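Local coordinates for photosystem II assembly protein Ycf48 (Thermosynechococcus elongatus, PDB 5OJ5), which binds the C-terminal extension of D1 through a seven-bladed beta-propeller and probably acts early in photosystem II assembly and in replacing photodamaged D1, at residues Y196-S201 with T214-H219; Q51-A56 with W88-L93. All blocks are in the same frame, centred on the assembly; numbering follows the deposited sequence. Where two conformers were deposited one is given.

Contact 1: residues Y196-S201 with T214-H219; sequences YVAVSS and TAWEPH
Tyr196 OH is gripped by two charged side chains, hydrogen bonding to Glu156 OE1 and Arg190 NE, which holds the far end of the phenol while the near end of the same side chain meets Trp216. There CB does the touching, 3.7 Å from Trp216 CH2, and the ring leads off from it away from the tryptophan. Ala198, two residues on and on the same side of the strand, brings its methyl CB to 3.8 Å from Trp216 CZ3. Both carbons come at the indole obliquely, and only its six-membered ring is reached. Between them the backbone passes close: Tyr196 O lies 3.8 Å from Trp216 CZ3, and Val197 N stands at the edge of the ring, near its plane. With CG of Trp216 anti to its carbonyl carbon (chi1 -70°), the indole extends inward from the start of strand 217-220. Its NE1 hydrogen bonds to Gly162 O, a group of the preceding blade, so the one buried polar atom of the ring is satisfied. A tryptophan of the Arg-rich patch thus reaches from just before the outer strand 217-220, past strand 205-209, to strand 196-199, the second of the four antiparallel strands of a beta-propeller blade.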
loop_
_atom_site.group_PDB
_atom_site.type_symbol
_atom_site.label_atom_id
_atom_site.label_comp_id
_atom_site.label_asym_id
_atom_site.label_seq_id
_atom_site.Cartn_x
_atom_site.Cartn_y
_atom_site.Cartn_z
ATOM N N TYR A 196 -11.449 6.967 0.743
ATOM C CA TYR A 196 -10.961 5.591 0.704
ATOM C C TYR A 196 -11.802 4.765 -0.243
ATOM O O TYR A 196 -12.988 5.024 -0.444
ATOM C CB TYR A 196 -11.005 4.967 2.115
ATOM C CG TYR A 196 -10.039 5.583 3.101
ATOM C CD1 TYR A 196 -8.770 5.029 3.279
ATOM C CD2 TYR A 196 -10.371 6.716 3.843
ATOM C CE1 TYR A 196 -7.877 5.533 4.213
ATOM C CE2 TYR A 196 -9.458 7.241 4.782
ATOM C CZ TYR A 196 -8.231 6.634 4.965
ATOM O OH TYR A 196 -7.370 7.150 5.914
ATOM N N VAL A 197 -11.151 3.728 -0.778
ATOM C CA VAL A 197 -11.813 2.714 -1.591
ATOM C C VAL A 197 -11.388 1.355 -1.075
ATOM O O VAL A 197 -10.200 1.111 -0.833
ATOM C CB VAL A 197 -11.536 2.916 -3.098
ATOM C CG1 VAL A 197 -10.059 2.759 -3.497
ATOM C CG2 VAL A 197 -12.385 1.929 -3.923
ATOM N N ALA A 198 -12.368 0.470 -0.885
ATOM C CA ALA A 198 -12.147 -0.850 -0.310
ATOM C C ALA A 198 -12.784 -1.907 -1.201
ATOM O O ALA A 198 -13.960 -1.794 -1.567
ATOM C CB ALA A 198 -12.777 -0.935 1.063
ATOM N N VAL A 199 -12.050 -2.940 -1.510
ATOM C CA VAL A 199 -12.562 -4.080 -2.269
ATOM C C VAL A 199 -13.155 -5.087 -1.305
ATOM O O VAL A 199 -12.557 -5.400 -0.272
ATOM C CB VAL A 199 -11.439 -4.698 -3.117
ATOM C CG1 VAL A 199 -11.970 -5.939 -3.855
ATOM C CG2 VAL A 199 -10.911 -3.653 -4.123
ATOM N N SER A 200 -14.339 -5.624 -1.625
ATOM C CA SER A 200 -14.999 -6.602 -0.756
ATOM C C SER A 200 -14.178 -7.895 -0.690
ATOM O O SER A 200 -13.316 -8.153 -1.534
ATOM C CB SER A 200 -16.415 -6.857 -1.255
ATOM O OG SER A 200 -16.433 -7.615 -2.469
ATOM N N SER A 201 -14.482 -8.725 0.319
ATOM C CA SER A 201 -13.608 -9.846 0.675
ATOM C C SER A 201 -13.275 -10.721 -0.525
ATOM O O SER A 201 -12.119 -11.098 -0.713
ATOM C CB SER A 201 -14.279 -10.705 1.756
ATOM O OG SER A 201 -14.658 -9.966 2.903
ATOM N N THR A 214 -21.564 8.819 6.753
ATOM C CA THR A 214 -21.615 8.034 7.978
ATOM C C THR A 214 -21.449 6.538 7.769
ATOM O O THR A 214 -21.395 5.804 8.753
ATOM C CB THR A 214 -22.889 8.302 8.771
ATOM O OG1 THR A 214 -24.018 7.878 8.000
ATOM C CG2 THR A 214 -23.005 9.760 9.103
ATOM N N ALA A 215 -21.355 6.080 6.526
ATOM C CA ALA A 215 -21.196 4.673 6.218
ATOM C C ALA A 215 -20.496 4.597 4.874
ATOM O O ALA A 215 -20.532 5.548 4.092
ATOM C CB ALA A 215 -22.560 3.970 6.122
ATOM N N TRP A 216 -19.902 3.453 4.600
ATOM C CA TRP A 216 -19.372 3.189 3.260
ATOM C C TRP A 216 -20.520 3.101 2.256
ATOM O O TRP A 216 -21.624 2.651 2.579
ATOM C CB TRP A 216 -18.647 1.833 3.270
ATOM C CG TRP A 216 -17.357 1.839 4.063
ATOM C CD1 TRP A 216 -17.234 1.608 5.391
ATOM C CD2 TRP A 216 -16.054 2.062 3.568
ATOM N NE1 TRP A 216 -15.913 1.662 5.764
ATOM C CE2 TRP A 216 -15.169 1.943 4.655
ATOM C CE3 TRP A 216 -15.528 2.312 2.303
ATOM C CZ2 TRP A 216 -13.788 2.054 4.499
ATOM C CZ3 TRP A 216 -14.133 2.456 2.167
ATOM C CH2 TRP A 216 -13.297 2.312 3.251
ATOM N N GLU A 217 -20.239 3.459 1.021
ATOM C CA GLU A 217 -21.191 3.340 -0.080
ATOM C C GLU A 217 -20.773 2.188 -0.976
ATOM O O GLU A 217 -19.679 2.253 -1.558
ATOM C CB GLU A 217 -21.183 4.641 -0.886
ATOM C CG GLU A 217 -22.080 4.637 -2.106
ATOM C CD GLU A 217 -22.334 6.047 -2.610
ATOM O OE1 GLU A 217 -23.360 6.258 -3.287
ATOM O OE2 GLU A 217 -21.501 6.952 -2.338
ATOM N N PRO A 218 -21.587 1.134 -1.131
ATOM C CA PRO A 218 -21.216 0.019 -2.014
ATOM C C PRO A 218 -21.488 0.362 -3.468
ATOM O O PRO A 218 -22.398 1.132 -3.799
ATOM C CB PRO A 218 -22.150 -1.107 -1.546
ATOM C CG PRO A 218 -23.372 -0.393 -1.047
ATOM C CD PRO A 218 -22.861 0.885 -0.431
ATOM N N HIS A 219 -20.694 -0.239 -4.332
ATOM C CA HIS A 219 -20.784 -0.075 -5.783
ATOM C C HIS A 219 -20.595 -1.454 -6.417
ATOM O O HIS A 219 -19.667 -2.178 -6.057
ATOM C CB HIS A 219 -19.673 0.832 -6.304
ATOM C CG HIS A 219 -19.649 2.170 -5.677
ATOM N ND1 HIS A 219 -20.430 3.215 -6.094
ATOM C CD2 HIS A 219 -18.949 2.613 -4.611
ATOM C CE1 HIS A 219 -20.177 4.266 -5.322
ATOM N NE2 HIS A 219 -19.256 3.925 -4.436
#

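Contact 2: residues Q51-A56 with W88-L93; sequences QLPTTA and WEPRTL
Leu52 meets the indole of Trp88 obliquely, at the pyrrole end: its CD2 lies 3.4 Å from Trp88 CD1 and 3.6 Å from Trp88 CG. Met61, Phe63, Leu71, Thr81 and Leu335 also touch the Trp88 side chain, which is buried, and its NE1 hydrogen bonds to Gly85 O. A second flat group, the guanidinium of Arg91, has Glu89 O over one face, offset toward the rim; its NE forms a salt bridge with Glu80, and NH1 makes a weak bond to Pro90 O. The torsions of Leu52 explain which methyl does the work: with CD1 anti to CA (chi2 170°), the other branch, CD2, is the one laid against the tryptophan. Nearer the surface the prolines meet, Pro53 CG standing 4.0 Å from Pro90 CD and, at 3.8 Å, from the carbonyl oxygen Trp88 O. Residues 51-56 link two blades of the propeller, running from the outer strand 47-51 of one, where strand 334-338 pairs beside it, to strand 58-63 of the next; Trp88 and Pro90 belong to the outer edge of that next blade. Pro53 is the centre of an inverse gamma turn, with a weak bond from Thr54 N to Leu52 O. The same oxygen accepts from Gln51 NE2 at 3.1 Å, on a lone pair in the carbonyl plane and fairly straight (157°), while Gln51 NE2 also bonds to Lys332 O. An ST turn follows, in which Ala56 N donates to Thr54 OG1 over 2.9 Å. Beyond Pro90, the backbone of Thr92 hydrogen bonds to the bound peptide, and Arg91, Thr92 and Leu93 each pack on an apolar side chain of it.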
loop_
_atom_site.group_PDB
_atom_site.type_symbol
_atom_site.label_atom_id
_atom_site.label_comp_id
_atom_site.label_asym_id
_atom_site.label_seq_id
_atom_site.Cartn_x
_atom_site.Cartn_y
_atom_site.Cartn_z
ATOM N N GLN A 51 18.209 -7.111 -0.743
ATOM C CA GLN A 51 17.792 -8.091 0.246
ATOM C C GLN A 51 17.901 -7.462 1.627
ATOM O O GLN A 51 19.002 -7.145 2.084
ATOM C CB GLN A 51 18.666 -9.342 0.152
ATOM C CG GLN A 51 18.329 -10.366 1.255
ATOM C CD GLN A 51 16.945 -10.963 1.068
ATOM O OE1 GLN A 51 16.600 -11.462 -0.019
ATOM N NE2 GLN A 51 16.156 -10.961 2.134
ATOM N N LEU A 52 16.769 -7.275 2.295
ATOM C CA LEU A 52 16.799 -6.789 3.657
ATOM C C LEU A 52 17.369 -7.866 4.574
ATOM O O LEU A 52 17.341 -9.062 4.258
ATOM C CB LEU A 52 15.380 -6.484 4.099
ATOM C CG LEU A 52 14.740 -5.304 3.346
ATOM C CD1 LEU A 52 13.231 -5.254 3.686
ATOM C CD2 LEU A 52 15.407 -4.001 3.698
ATOM N N PRO A 53 17.816 -7.480 5.773
ATOM C CA PRO A 53 18.353 -8.459 6.746
ATOM C C PRO A 53 17.226 -9.148 7.518
ATOM O O PRO A 53 17.152 -9.094 8.754
ATOM C CB PRO A 53 19.244 -7.577 7.624
ATOM C CG PRO A 53 18.591 -6.253 7.596
ATOM C CD PRO A 53 18.103 -6.088 6.178
ATOM N N THR A 54 16.350 -9.810 6.766
ATOM C CA THR A 54 15.217 -10.562 7.272
ATOM C C THR A 54 14.714 -11.444 6.146
ATOM O O THR A 54 14.974 -11.166 4.976
ATOM C CB THR A 54 14.077 -9.657 7.755
ATOM O OG1 THR A 54 13.102 -10.485 8.396
ATOM C CG2 THR A 54 13.399 -8.896 6.598
ATOM N N THR A 55 13.934 -12.473 6.494
ATOM C CA THR A 55 13.115 -13.163 5.503
ATOM C C THR A 55 11.635 -12.963 5.774
ATOM O O THR A 55 10.806 -13.588 5.097
ATOM C CB THR A 55 13.445 -14.658 5.400
ATOM O OG1 THR A 55 13.083 -15.302 6.630
ATOM C CG2 THR A 55 14.916 -14.873 5.105
ATOM N N ALA A 56 11.278 -12.070 6.710
ATOM C CA ALA A 56 9.878 -11.759 6.940
ATOM C C ALA A 56 9.318 -10.881 5.822
ATOM O O ALA A 56 10.003 -10.026 5.269
ATOM C CB ALA A 56 9.744 -10.985 8.257
ATOM N N TRP A 88 19.098 -0.637 5.624
ATOM C CA TRP A 88 18.077 -0.731 6.641
ATOM C C TRP A 88 18.618 -1.471 7.843
ATOM O O TRP A 88 19.259 -2.520 7.702
ATOM C CB TRP A 88 16.860 -1.473 6.071
ATOM C CG TRP A 88 16.182 -0.727 4.932
ATOM C CD1 TRP A 88 16.517 -0.770 3.607
ATOM C CD2 TRP A 88 15.097 0.187 5.068
ATOM N NE1 TRP A 88 15.676 0.034 2.899
ATOM C CE2 TRP A 88 14.793 0.637 3.766
ATOM C CE3 TRP A 88 14.352 0.650 6.160
ATOM C CZ2 TRP A 88 13.762 1.542 3.514
ATOM C CZ3 TRP A 88 13.330 1.565 5.923
ATOM C CH2 TRP A 88 13.044 2.012 4.598
ATOM N N GLU A 89 18.291 -0.976 9.018
ATOM C CA GLU A 89 18.737 -1.550 10.282
ATOM C C GLU A 89 17.553 -2.094 11.056
ATOM O O GLU A 89 16.614 -1.329 11.336
ATOM C CB GLU A 89 19.464 -0.504 11.122
ATOM C CG GLU A 89 20.800 -0.083 10.526
ATOM C CD GLU A 89 21.913 -1.099 10.747
ATOM O OE1 GLU A 89 21.715 -2.087 11.476
ATOM O OE2 GLU A 89 23.011 -0.890 10.195
ATOM N N PRO A 90 17.556 -3.370 11.462
ATOM C CA PRO A 90 16.439 -3.889 12.252
ATOM C C PRO A 90 16.404 -3.262 13.631
ATOM O O PRO A 90 17.431 -2.994 14.252
ATOM C CB PRO A 90 16.721 -5.389 12.364
ATOM C CG PRO A 90 17.793 -5.648 11.442
ATOM C CD PRO A 90 18.540 -4.413 11.109
ATOM N N ARG A 91 15.184 -3.071 14.117
ATOM C CA ARG A 91 14.897 -2.636 15.470
ATOM C C ARG A 91 13.917 -3.623 16.077
ATOM O O ARG A 91 12.879 -3.875 15.487
ATOM C CB ARG A 91 14.282 -1.234 15.411
ATOM C CG ARG A 91 15.130 -0.203 14.549
ATOM C CD ARG A 91 16.231 0.230 15.355
ATOM N NE ARG A 91 17.031 1.202 14.621
ATOM C CZ ARG A 91 18.297 0.978 14.348
ATOM N NH1 ARG A 91 18.791 -0.214 14.620
ATOM N NH2 ARG A 91 19.047 1.909 13.787
ATOM N N THR A 92 14.203 -4.195 17.213
ATOM C CA THR A 92 13.286 -5.154 17.821
ATOM C C THR A 92 12.729 -4.516 19.067
ATOM O O THR A 92 13.461 -4.271 20.023
ATOM C CB THR A 92 14.013 -6.447 18.194
ATOM O OG1 THR A 92 14.621 -6.985 17.025
ATOM C CG2 THR A 92 13.025 -7.470 18.766
ATOM N N LEU A 93 11.459 -4.210 19.090
ATOM C CA LEU A 93 10.864 -3.692 20.312
ATOM C C LEU A 93 10.580 -4.829 21.279
ATOM O O LEU A 93 10.189 -5.933 20.884
ATOM C CB LEU A 93 9.603 -2.918 19.987
ATOM C CG LEU A 93 9.831 -1.591 19.216
ATOM C CD1 LEU A 93 8.501 -1.113 18.665
ATOM C CD2 LEU A 93 10.502 -0.540 20.099
#

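From the N terminus, strand 47-51 joins the three C-terminal strands 317-320, 325-329 and 334-338 in one blade, closing the ring. The connection 51-56 then leads into the next blade, and contact 2 closes a loop holding strands 58-63, 69-73 and 77-81 before the chain reaches its outer strand 89-90. Two further blades follow. Contact 1 closes a much shorter loop, holding strand 205-209, inside a single blade. The two loops lie in series, neither enclosing nor crossing the other, on opposite sides of the chain's centre, with contact centres 34 Å apart. Contact 2 ties the connection between two neighbouring blades to the outer edge of the second; contact 1 joins parts of one blade.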